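Local atomic coordinates of iron-chelator utilization protein (Thermobifida fusca TM51, PDB entry 4YHB), a protein that binds FAD and probably reduces ferric siderophores, helping to release their iron inside the cell. Residues 16-21 with 43-48; 55-60 with 77-82; 150-155 with 170-175. All coordinates share one frame; numbering follows the deposited sequence.

Contact 1 of 3, residues 16-21 with 43-48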
loop_
_atom_site.group_PDB
_atom_site.type_symbol
_atom_site.label_atom_id
_atom_site.label_comp_id
_atom_site.label_asym_id
_atom_site.label_seq_id
_atom_site.Cartn_x
_atom_site.Cartn_y
_atom_site.Cartn_z
ATOM N N LYS A 16 -11.945 -6.883 13.936
ATOM C CA LYS A 16 -13.351 -6.499 14.080
ATOM C C LYS A 16 -13.885 -5.948 12.766
ATOM O O LYS A 16 -13.156 -5.330 11.983
ATOM C CB LYS A 16 -13.554 -5.485 15.227
ATOM C CG LYS A 16 -15.015 -5.018 15.362
ATOM C CD LYS A 16 -15.330 -4.336 16.690
ATOM C CE LYS A 16 -16.847 -4.192 16.894
ATOM N NZ LYS A 16 -17.595 -3.951 15.614
ATOM N N SER A 17 -15.163 -6.210 12.518
ATOM C CA SER A 17 -15.821 -5.748 11.312
ATOM C C SER A 17 -16.262 -4.314 11.533
ATOM O O SER A 17 -17.069 -4.042 12.413
ATOM C CB SER A 17 -17.011 -6.650 10.968
ATOM O OG SER A 17 -17.716 -6.181 9.832
ATOM N N ARG A 18 -15.713 -3.395 10.752
ATOM C CA ARG A 18 -16.081 -1.996 10.872
ATOM C C ARG A 18 -16.815 -1.533 9.627
ATOM O O ARG A 18 -16.479 -1.934 8.504
ATOM C CB ARG A 18 -14.839 -1.125 11.119
ATOM C CG ARG A 18 -14.093 -1.445 12.404
ATOM C CD ARG A 18 -12.901 -0.510 12.633
ATOM N NE ARG A 18 -12.481 -0.548 14.032
ATOM C CZ ARG A 18 -11.680 -1.480 14.543
ATOM N NH1 ARG A 18 -11.212 -2.447 13.766
ATOM N NH2 ARG A 18 -11.355 -1.455 15.831
ATOM N N LEU A 19 -17.823 -0.694 9.819
ATOM C CA LEU A 19 -18.459 -0.021 8.693
ATOM C C LEU A 19 -18.101 1.455 8.749
ATOM O O LEU A 19 -18.478 2.149 9.690
ATOM C CB LEU A 19 -19.977 -0.215 8.719
ATOM C CG LEU A 19 -20.742 0.428 7.554
ATOM C CD1 LEU A 19 -20.325 -0.175 6.222
ATOM C CD2 LEU A 19 -22.253 0.310 7.755
ATOM N N LEU A 20 -17.356 1.937 7.754
ATOM C CA LEU A 20 -16.911 3.323 7.774
ATOM C C LEU A 20 -17.474 4.089 6.593
ATOM O O LEU A 20 -17.867 3.506 5.591
ATOM C CB LEU A 20 -15.384 3.407 7.773
ATOM C CG LEU A 20 -14.661 2.767 8.953
ATOM C CD1 LEU A 20 -13.178 3.036 8.835
ATOM C CD2 LEU A 20 -15.201 3.325 10.285
ATOM N N GLU A 21 -17.494 5.410 6.723
ATOM C CA GLU A 21 -18.144 6.276 5.743
ATOM C C GLU A 21 -17.154 7.303 5.238
ATOM O O GLU A 21 -16.364 7.832 6.015
ATOM C CB GLU A 21 -19.360 6.963 6.380
ATOM C CG GLU A 21 -20.107 7.925 5.478
ATOM C CD GLU A 21 -21.348 8.487 6.168
ATOM O OE1 GLU A 21 -21.873 7.815 7.083
ATOM O OE2 GLU A 21 -21.790 9.591 5.792
ATOM N N ALA A 43 -13.446 3.361 16.439
ATOM C CA ALA A 43 -12.942 3.114 17.788
ATOM C C ALA A 43 -12.140 1.826 17.873
ATOM O O ALA A 43 -12.555 0.779 17.358
ATOM C CB ALA A 43 -14.102 3.068 18.797
ATOM N N GLY A 44 -10.984 1.908 18.524
ATOM C CA GLY A 44 -10.138 0.749 18.732
ATOM C C GLY A 44 -9.207 0.438 17.574
ATOM O O GLY A 44 -8.342 -0.432 17.679
ATOM N N LEU A 45 -9.386 1.126 16.454
ATOM C CA LEU A 45 -8.515 0.881 15.305
ATOM C C LEU A 45 -7.079 1.289 15.640
ATOM O O LEU A 45 -6.859 2.321 16.265
ATOM C CB LEU A 45 -9.021 1.635 14.066
ATOM C CG LEU A 45 -8.257 1.426 12.748
ATOM C CD1 LEU A 45 -8.400 -0.006 12.271
ATOM C CD2 LEU A 45 -8.743 2.403 11.671
ATOM N N ARG A 46 -6.116 0.464 15.235
ATOM C CA ARG A 46 -4.691 0.745 15.427
ATOM C C ARG A 46 -3.894 0.621 14.126
ATOM O O ARG A 46 -4.211 -0.203 13.274
ATOM C CB ARG A 46 -4.072 -0.216 16.447
ATOM C CG ARG A 46 -4.698 -0.226 17.824
ATOM C CD ARG A 46 -3.914 -1.182 18.721
ATOM N NE ARG A 46 -2.485 -0.859 18.719
ATOM C CZ ARG A 46 -1.532 -1.658 19.190
ATOM N NH1 ARG A 46 -1.849 -2.843 19.698
ATOM N NH2 ARG A 46 -0.261 -1.272 19.149
ATOM N N SER A 47 -2.836 1.411 14.004
ATOM C CA SER A 47 -1.871 1.228 12.926
ATOM C C SER A 47 -0.520 1.754 13.375
ATOM O O SER A 47 -0.357 2.953 13.584
ATOM C CB SER A 47 -2.321 1.933 11.643
ATOM O OG SER A 47 -1.312 1.826 10.641
ATOM N N ASP A 48 0.450 0.860 13.534
ATOM C CA ASP A 48 1.742 1.260 14.080
ATOM C C ASP A 48 2.851 1.399 13.034
ATOM O O ASP A 48 3.863 2.049 13.288
ATOM C CB ASP A 48 2.182 0.262 15.156
ATOM C CG ASP A 48 1.316 0.336 16.395
ATOM O OD1 ASP A 48 1.437 1.333 17.131
ATOM O OD2 ASP A 48 0.504 -0.586 16.620
#
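The guanidinium of R18 has the CA of L45 over one face, set toward the rim of the group, and the carbonyl O of A43 at its edge. That edge carries the polar link: R18 NH2 donates to A43 O at 3.0 Å, with an N-H...O angle of 172° and the acceptor in the guanidinium plane. Seen from the carbonyl, the donor is tilted 27° from the carbonyl plane. CG of R18 lies anti to the carbonyl carbon (chi1 -62°) and the chain runs extended as far as NE, which carries the charged group across from strand 17-29 to the loop that follows strand 32-38. There L45 crosses it obliquely, its CD1 4.0 Å from R18 NH1. L45 also packs on F94 and P131, so the loop is seated against the barrel of the FAD-binding domain. A CB on G44 would sit 3.3 Å from R18 NH2 and would also press on the carbonyl O of A43. Through the NH2 bond to A43 O, with a weak addition from NE to the carbonyl O of D41, the arginine ties down the path of the loop backbone, its charge probably eased by the carbonyl dipoles.

Contact 2 of 3, residues 55-60 with 77-82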
loop_
_atom_site.group_PDB
_atom_site.type_symbol
_atom_site.label_atom_id
_atom_site.label_comp_id
_atom_site.label_asym_id
_atom_site.label_seq_id
_atom_site.Cartn_x
_atom_site.Cartn_y
_atom_site.Cartn_z
ATOM N N LYS A 55 -8.466 -4.786 4.662
ATOM C CA LYS A 55 -9.256 -5.255 3.538
ATOM C C LYS A 55 -10.498 -4.388 3.473
ATOM O O LYS A 55 -11.244 -4.276 4.449
ATOM C CB LYS A 55 -9.628 -6.742 3.676
ATOM C CG LYS A 55 -8.543 -7.713 3.206
ATOM C CD LYS A 55 -8.791 -9.131 3.734
ATOM C CE LYS A 55 -7.990 -10.149 2.938
ATOM N NZ LYS A 55 -6.534 -9.825 2.882
ATOM N N LEU A 56 -10.705 -3.758 2.328
ATOM C CA LEU A 56 -11.907 -2.976 2.096
ATOM C C LEU A 56 -12.948 -3.818 1.388
ATOM O O LEU A 56 -12.652 -4.490 0.392
ATOM C CB LEU A 56 -11.590 -1.719 1.262
ATOM C CG LEU A 56 -10.633 -0.740 1.944
ATOM C CD1 LEU A 56 -10.428 0.512 1.080
ATOM C CD2 LEU A 56 -11.126 -0.356 3.345
ATOM N N TRP A 57 -14.177 -3.745 1.880
ATOM C CA TRP A 57 -15.282 -4.529 1.345
ATOM C C TRP A 57 -16.248 -3.623 0.592
ATOM O O TRP A 57 -16.862 -2.726 1.175
ATOM C CB TRP A 57 -16.000 -5.291 2.484
ATOM C CG TRP A 57 -15.142 -6.376 3.096
ATOM C CD1 TRP A 57 -13.913 -6.223 3.677
ATOM C CD2 TRP A 57 -15.458 -7.776 3.194
ATOM N NE1 TRP A 57 -13.445 -7.446 4.125
ATOM C CE2 TRP A 57 -14.370 -8.408 3.836
ATOM C CE3 TRP A 57 -16.556 -8.553 2.807
ATOM C CZ2 TRP A 57 -14.350 -9.784 4.102
ATOM C CZ3 TRP A 57 -16.530 -9.921 3.067
ATOM C CH2 TRP A 57 -15.432 -10.516 3.707
ATOM N N PHE A 58 -16.366 -3.868 -0.711
ATOM C CA PHE A 58 -17.028 -2.957 -1.640
ATOM C C PHE A 58 -18.442 -3.416 -2.001
ATOM O O PHE A 58 -18.730 -4.618 -1.987
ATOM C CB PHE A 58 -16.204 -2.827 -2.942
ATOM C CG PHE A 58 -14.856 -2.161 -2.768
ATOM C CD1 PHE A 58 -14.728 -0.785 -2.898
ATOM C CD2 PHE A 58 -13.723 -2.909 -2.486
ATOM C CE1 PHE A 58 -13.497 -0.164 -2.753
ATOM C CE2 PHE A 58 -12.477 -2.288 -2.328
ATOM C CZ PHE A 58 -12.371 -0.920 -2.459
ATOM N N PRO A 59 -19.313 -2.466 -2.381
ATOM C CA PRO A 59 -20.620 -2.822 -2.952
ATOM C C PRO A 59 -20.467 -3.400 -4.357
ATOM O O PRO A 59 -19.472 -3.113 -5.025
ATOM C CB PRO A 59 -21.360 -1.482 -2.998
ATOM C CG PRO A 59 -20.250 -0.481 -3.196
ATOM C CD PRO A 59 -19.118 -1.003 -2.334
ATOM N N ASN A 60 -21.421 -4.219 -4.788
ATOM C CA ASN A 60 -21.496 -4.618 -6.186
ATOM C C ASN A 60 -22.266 -3.556 -6.953
ATOM O O ASN A 60 -23.444 -3.316 -6.676
ATOM C CB ASN A 60 -22.165 -5.982 -6.344
ATOM C CG ASN A 60 -22.147 -6.483 -7.780
ATOM O OD1 ASN A 60 -22.479 -5.755 -8.717
ATOM N ND2 ASN A 60 -21.749 -7.734 -7.958
ATOM N N LEU A 77 -15.402 -14.993 8.865
ATOM C CA LEU A 77 -16.089 -16.226 8.475
ATOM C C LEU A 77 -16.542 -16.288 7.015
ATOM O O LEU A 77 -16.889 -17.366 6.516
ATOM C CB LEU A 77 -17.334 -16.446 9.346
ATOM C CG LEU A 77 -17.171 -16.699 10.843
ATOM C CD1 LEU A 77 -18.483 -17.207 11.395
ATOM C CD2 LEU A 77 -16.035 -17.672 11.113
ATOM N N ASN A 78 -16.591 -15.151 6.332
ATOM C CA ASN A 78 -17.251 -15.158 5.034
ATOM C C ASN A 78 -16.398 -14.672 3.872
ATOM O O ASN A 78 -16.921 -14.103 2.916
ATOM C CB ASN A 78 -18.535 -14.343 5.101
ATOM C CG ASN A 78 -18.283 -12.874 5.368
ATOM O OD1 ASN A 78 -17.254 -12.494 5.937
ATOM N ND2 ASN A 78 -19.228 -12.036 4.967
ATOM N N PHE A 79 -15.095 -14.925 3.948
ATOM C CA PHE A 79 -14.193 -14.674 2.824
ATOM C C PHE A 79 -14.688 -15.391 1.571
ATOM O O PHE A 79 -14.520 -14.888 0.466
ATOM C CB PHE A 79 -12.767 -15.147 3.139
ATOM C CG PHE A 79 -11.953 -14.180 3.956
ATOM C CD1 PHE A 79 -11.897 -12.834 3.627
ATOM C CD2 PHE A 79 -11.215 -14.633 5.039
ATOM C CE1 PHE A 79 -11.123 -11.950 4.379
ATOM C CE2 PHE A 79 -10.445 -13.766 5.791
ATOM C CZ PHE A 79 -10.398 -12.421 5.464
ATOM N N ARG A 80 -15.304 -16.565 1.736
ATOM C CA ARG A 80 -15.699 -17.352 0.567
ATOM C C ARG A 80 -17.191 -17.261 0.262
ATOM O O ARG A 80 -17.702 -17.993 -0.583
ATOM C CB ARG A 80 -15.290 -18.819 0.754
ATOM C CG ARG A 80 -13.783 -19.029 0.826
ATOM C CD ARG A 80 -13.413 -20.385 1.429
ATOM N NE ARG A 80 -13.608 -21.494 0.498
ATOM C CZ ARG A 80 -13.995 -22.716 0.857
ATOM N NH1 ARG A 80 -14.231 -22.996 2.133
ATOM N NH2 ARG A 80 -14.142 -23.665 -0.058
ATOM N N ALA A 81 -17.898 -16.374 0.947
ATOM C CA ALA A 81 -19.324 -16.207 0.673
ATOM C C ALA A 81 -19.513 -15.623 -0.727
ATOM O O ALA A 81 -18.635 -14.931 -1.234
ATOM C CB ALA A 81 -19.975 -15.329 1.712
ATOM N N PRO A 82 -20.652 -15.924 -1.369
ATOM C CA PRO A 82 -20.871 -15.338 -2.694
ATOM C C PRO A 82 -21.183 -13.843 -2.603
ATOM O O PRO A 82 -21.774 -13.387 -1.617
ATOM C CB PRO A 82 -22.062 -16.135 -3.241
ATOM C CG PRO A 82 -22.769 -16.645 -2.028
ATOM C CD PRO A 82 -21.711 -16.877 -0.989
#
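W57 and F79 meet at about a right angle as side chains, the benzo end of the indole meeting the CD1-CE1 part of the phenyl ring. W57 CZ2 stands 3.9 Å from F79 CE1 and equally near CD1, an apolar touch. K55 reaches the same phenyl ring and also crosses F79 at about a right angle: its CD is 3.7 Å from F79 CE1, with CE close behind. The lysine chain is extended as far as CE, and the last torsion (chi4 54°) swings NZ aside to make a salt bridge with D88 while the methylenes lie against the ring. On the other flank of the contact the N78 amide and the indole are almost parallel, their planes 14° apart, with N78 OD1 3.5 Å from W57 CH2. CG of N78 sits between its own backbone N and carbonyl carbon (chi1 65°), which turns the amide toward the indole. Strand 53-57 belongs to the six-stranded antiparallel barrel of the FAD-binding domain, and residues 77-82 lie in the loop between strands 75-76 and 86-95, with a type I turn from N78 to A81. Y86, at the start of strand 86-95, meets the rings of both W57 and F79. With an alanine here instead of W57, the F79 ring and the N78 amide are likely to lose their shared aromatic neighbour, and a gap would probably open between strand and loop. The amide has its polar partners in the main chain, OD1 accepting from V70 N and ND2 donating to L68 O. At the edge of the indole, the carbonyl O of N78 lies in the ring plane, 4.0 Å from W57 CH2.

Contact 3 of 3, residues 150-155 with 170-175. With FAD (flavin-adenine dinucleotide), chain C.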
loop_
_atom_site.group_PDB
_atom_site.type_symbol
_atom_site.label_atom_id
_atom_site.label_comp_id
_atom_site.label_asym_id
_atom_site.label_seq_id
_atom_site.Cartn_x
_atom_site.Cartn_y
_atom_site.Cartn_z
ATOM N N THR A 150 0.640 1.231 -6.700
ATOM C CA THR A 150 -0.108 0.486 -5.668
ATOM C C THR A 150 0.639 0.435 -4.346
ATOM O O THR A 150 0.026 0.307 -3.277
ATOM C CB THR A 150 -0.405 -0.969 -6.079
ATOM O OG1 THR A 150 0.826 -1.691 -6.251
ATOM C CG2 THR A 150 -1.222 -1.020 -7.359
ATOM N N ALA A 151 1.964 0.536 -4.430
ATOM C CA ALA A 151 2.822 0.469 -3.265
ATOM C C ALA A 151 3.345 1.838 -2.847
ATOM O O ALA A 151 3.991 1.965 -1.813
ATOM C CB ALA A 151 3.971 -0.480 -3.526
ATOM N N LEU A 152 3.028 2.868 -3.625
ATOM C CA LEU A 152 3.440 4.231 -3.282
ATOM C C LEU A 152 2.864 4.721 -1.945
ATOM O O LEU A 152 3.573 5.404 -1.197
ATOM C CB LEU A 152 3.066 5.205 -4.418
ATOM C CG LEU A 152 3.367 6.695 -4.209
ATOM C CD1 LEU A 152 4.831 6.921 -3.809
ATOM C CD2 LEU A 152 3.022 7.514 -5.461
ATOM N N PRO A 153 1.596 4.383 -1.627
ATOM C CA PRO A 153 1.103 4.836 -0.312
ATOM C C PRO A 153 1.945 4.368 0.870
ATOM O O PRO A 153 2.254 5.178 1.759
ATOM C CB PRO A 153 -0.304 4.229 -0.239
ATOM C CG PRO A 153 -0.747 4.192 -1.689
ATOM C CD PRO A 153 0.506 3.814 -2.449
ATOM N N ALA A 154 2.289 3.082 0.894
ATOM C CA ALA A 154 3.123 2.548 1.957
ATOM C C ALA A 154 4.513 3.185 1.924
ATOM O O ALA A 154 5.022 3.588 2.962
ATOM C CB ALA A 154 3.226 1.028 1.849
ATOM N N ALA A 155 5.123 3.268 0.740
ATOM C CA ALA A 155 6.454 3.880 0.613
ATOM C C ALA A 155 6.461 5.341 1.067
ATOM O O ALA A 155 7.377 5.772 1.777
ATOM C CB ALA A 155 6.967 3.773 -0.834
ATOM N N ALA A 170 14.871 6.521 -3.323
ATOM C CA ALA A 170 13.570 5.995 -3.732
ATOM C C ALA A 170 13.366 6.075 -5.238
ATOM O O ALA A 170 13.765 7.043 -5.889
ATOM C CB ALA A 170 12.442 6.739 -3.003
ATOM N N PHE A 171 12.757 5.030 -5.781
ATOM C CA PHE A 171 12.375 4.977 -7.180
ATOM C C PHE A 171 10.884 4.647 -7.256
ATOM O O PHE A 171 10.462 3.572 -6.872
ATOM C CB PHE A 171 13.204 3.939 -7.929
ATOM C CG PHE A 171 14.669 4.262 -7.971
ATOM C CD1 PHE A 171 15.159 5.200 -8.870
ATOM C CD2 PHE A 171 15.552 3.645 -7.107
ATOM C CE1 PHE A 171 16.513 5.511 -8.915
ATOM C CE2 PHE A 171 16.914 3.950 -7.147
ATOM C CZ PHE A 171 17.389 4.887 -8.047
ATOM N N PHE A 172 10.092 5.596 -7.729
ATOM C CA PHE A 172 8.649 5.417 -7.807
ATOM C C PHE A 172 8.204 5.410 -9.266
ATOM O O PHE A 172 8.387 6.403 -9.978
ATOM C CB PHE A 172 7.943 6.530 -7.036
ATOM C CG PHE A 172 8.241 6.534 -5.566
ATOM C CD1 PHE A 172 8.387 5.342 -4.872
ATOM C CD2 PHE A 172 8.373 7.731 -4.874
ATOM C CE1 PHE A 172 8.657 5.339 -3.501
ATOM C CE2 PHE A 172 8.641 7.737 -3.500
ATOM C CZ PHE A 172 8.779 6.539 -2.819
ATOM N N GLU A 173 7.656 4.289 -9.716
ATOM C CA GLU A 173 7.118 4.180 -11.064
ATOM C C GLU A 173 5.680 4.670 -11.098
ATOM O O GLU A 173 4.834 4.164 -10.362
ATOM C CB GLU A 173 7.183 2.738 -11.548
ATOM C CG GLU A 173 6.543 2.489 -12.907
ATOM C CD GLU A 173 6.230 1.019 -13.100
ATOM O OE1 GLU A 173 7.012 0.191 -12.582
ATOM O OE2 GLU A 173 5.202 0.686 -13.738
ATOM N N VAL A 174 5.408 5.657 -11.940
ATOM C CA VAL A 174 4.056 6.201 -12.076
ATOM C C VAL A 174 3.768 6.369 -13.564
ATOM O O VAL A 174 4.670 6.199 -14.394
ATOM C CB VAL A 174 3.890 7.559 -11.334
ATOM C CG1 VAL A 174 3.992 7.368 -9.817
ATOM C CG2 VAL A 174 4.935 8.585 -11.836
ATOM N N ALA A 175 2.528 6.717 -13.900
ATOM C CA ALA A 175 2.106 6.765 -15.300
ATOM C C ALA A 175 2.845 7.830 -16.094
ATOM O O ALA A 175 3.219 7.591 -17.243
ATOM C CB ALA A 175 0.604 7.000 -15.394
HETATM P PA FAD C . -9.044 -6.527 -9.196
HETATM O O1A FAD C . -10.455 -7.125 -9.281
HETATM O O2A FAD C . -8.210 -7.166 -8.022
HETATM O O5B FAD C . -8.254 -6.935 -10.539
HETATM C C5B FAD C . -8.875 -6.853 -11.771
HETATM C C4B FAD C . -7.811 -6.642 -12.866
HETATM O O4B FAD C . -7.206 -5.380 -12.775
HETATM C C3B FAD C . -6.726 -7.633 -12.812
HETATM O O3B FAD C . -6.413 -7.939 -14.132
HETATM C C2B FAD C . -5.648 -6.946 -12.185
HETATM O O2B FAD C . -4.359 -7.356 -12.626
HETATM C C1B FAD C . -5.839 -5.547 -12.598
HETATM N N9A FAD C . -5.379 -4.547 -11.644
HETATM C C8A FAD C . -5.495 -4.592 -10.299
HETATM N N7A FAD C . -4.966 -3.473 -9.784
HETATM C C5A FAD C . -4.550 -2.697 -10.811
HETATM C C6A FAD C . -3.934 -1.448 -10.899
HETATM N N6A FAD C . -3.651 -0.714 -9.716
HETATM N N1A FAD C . -3.626 -0.943 -12.106
HETATM C C2A FAD C . -3.901 -1.631 -13.235
HETATM N N3A FAD C . -4.490 -2.830 -13.186
HETATM C C4A FAD C . -4.805 -3.380 -11.992
HETATM N N1 FAD C . -3.663 -0.459 -4.157
HETATM C C2 FAD C . -3.914 0.848 -4.075
HETATM O O2 FAD C . -4.390 1.437 -5.034
HETATM N N3 FAD C . -3.630 1.492 -2.901
HETATM C C4 FAD C . -3.109 0.843 -1.838
HETATM O O4 FAD C . -2.886 1.473 -0.814
HETATM C C4X FAD C . -2.828 -0.523 -1.899
HETATM N N5 FAD C . -2.288 -1.238 -0.845
HETATM C C5X FAD C . -2.062 -2.567 -0.974
HETATM C C6 FAD C . -1.524 -3.296 0.092
HETATM C C7 FAD C . -1.311 -4.521 -0.013
HETATM C C7M FAD C . -0.716 -5.212 1.229
HETATM C C8 FAD C . -1.535 -5.238 -1.001
HETATM C C8M FAD C . -1.245 -6.710 -1.082
HETATM C C9 FAD C . -2.064 -4.681 -2.134
HETATM C C9A FAD C . -2.414 -3.199 -2.270
HETATM N N10 FAD C . -2.917 -2.490 -3.268
HETATM C C10 FAD C . -3.134 -1.164 -3.123
HETATM C "C1'" FAD C . -3.232 -3.156 -4.551
HETATM C "C2'" FAD C . -4.671 -3.551 -4.666
HETATM O "O2'" FAD C . -4.983 -4.443 -3.671
HETATM C "C3'" FAD C . -4.890 -4.176 -6.088
HETATM O "O3'" FAD C . -4.479 -3.228 -7.021
HETATM C "C4'" FAD C . -6.269 -4.721 -6.348
HETATM O "O4'" FAD C . -6.224 -5.634 -7.360
HETATM C "C5'" FAD C . -7.285 -3.642 -6.759
HETATM O "O5'" FAD C . -8.620 -4.074 -6.659
HETATM P P FAD C . -9.472 -4.031 -7.990
HETATM O O1P FAD C . -10.824 -4.617 -7.528
HETATM O O2P FAD C . -9.279 -2.586 -8.525
HETATM O O3P FAD C . -9.221 -4.936 -9.262
#
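Helix 152-161 opens over strand 167-174, with the CA atoms of L152 and F172 7.0 Å apart and those of A155 and A170 8.6 Å apart. These are consecutive elements of a beta-alpha-beta unit, starting from strand 142-147, in the parallel sheet of the NAD-ferredoxin-like domain. L152 and F172 carry the contact. CG of L152 lies anti to its backbone N (chi1 177°), an orientation that brings CD1 over the phenyl face in a CH-pi contact, 3.7 Å from the F172 ring centroid and 8° off its normal. The other methyl of L152, CD2, is turned to V174, a looser approach at 4.5 Å from CG1. W193 on the neighbouring strand 190-195 touches both L152 and the F172 ring, placing the leucine in a buried apolar layer between helix and sheet. T150, just before the helix, and P153, in its first turn, face the flavin: T150 O is 3.3 Å from FAD C4X, and P153 CG lies near FAD O4. T150 OG1 is hydrogen-bonded to D148 OD1, while its CG2 faces the adenine amine N6A. One turn on from L152, A155 CB meets the same phenyl ring, 3.5 Å from F172 CE1.

Contact 3 is the buried one, wholly apolar between helix and strand; contacts 1 and 2 lie farther from the centre of the chain and are only partly buried. Those two share the antiparallel barrel, each fastening a loop to a different barrel strand; the two contacts do not touch, their centres about 16 Å apart. Their means differ: contact 1 relies on a charged side chain bonding to a main-chain carbonyl, whereas contact 2 has no hydrogen bond across it and packs aromatic, amide and lysine methylene groups. Contact 3 belongs to the other domain, its centre about 25 and 27 Å from those of contacts 1 and 2, and one of its segments also lines the FAD pocket.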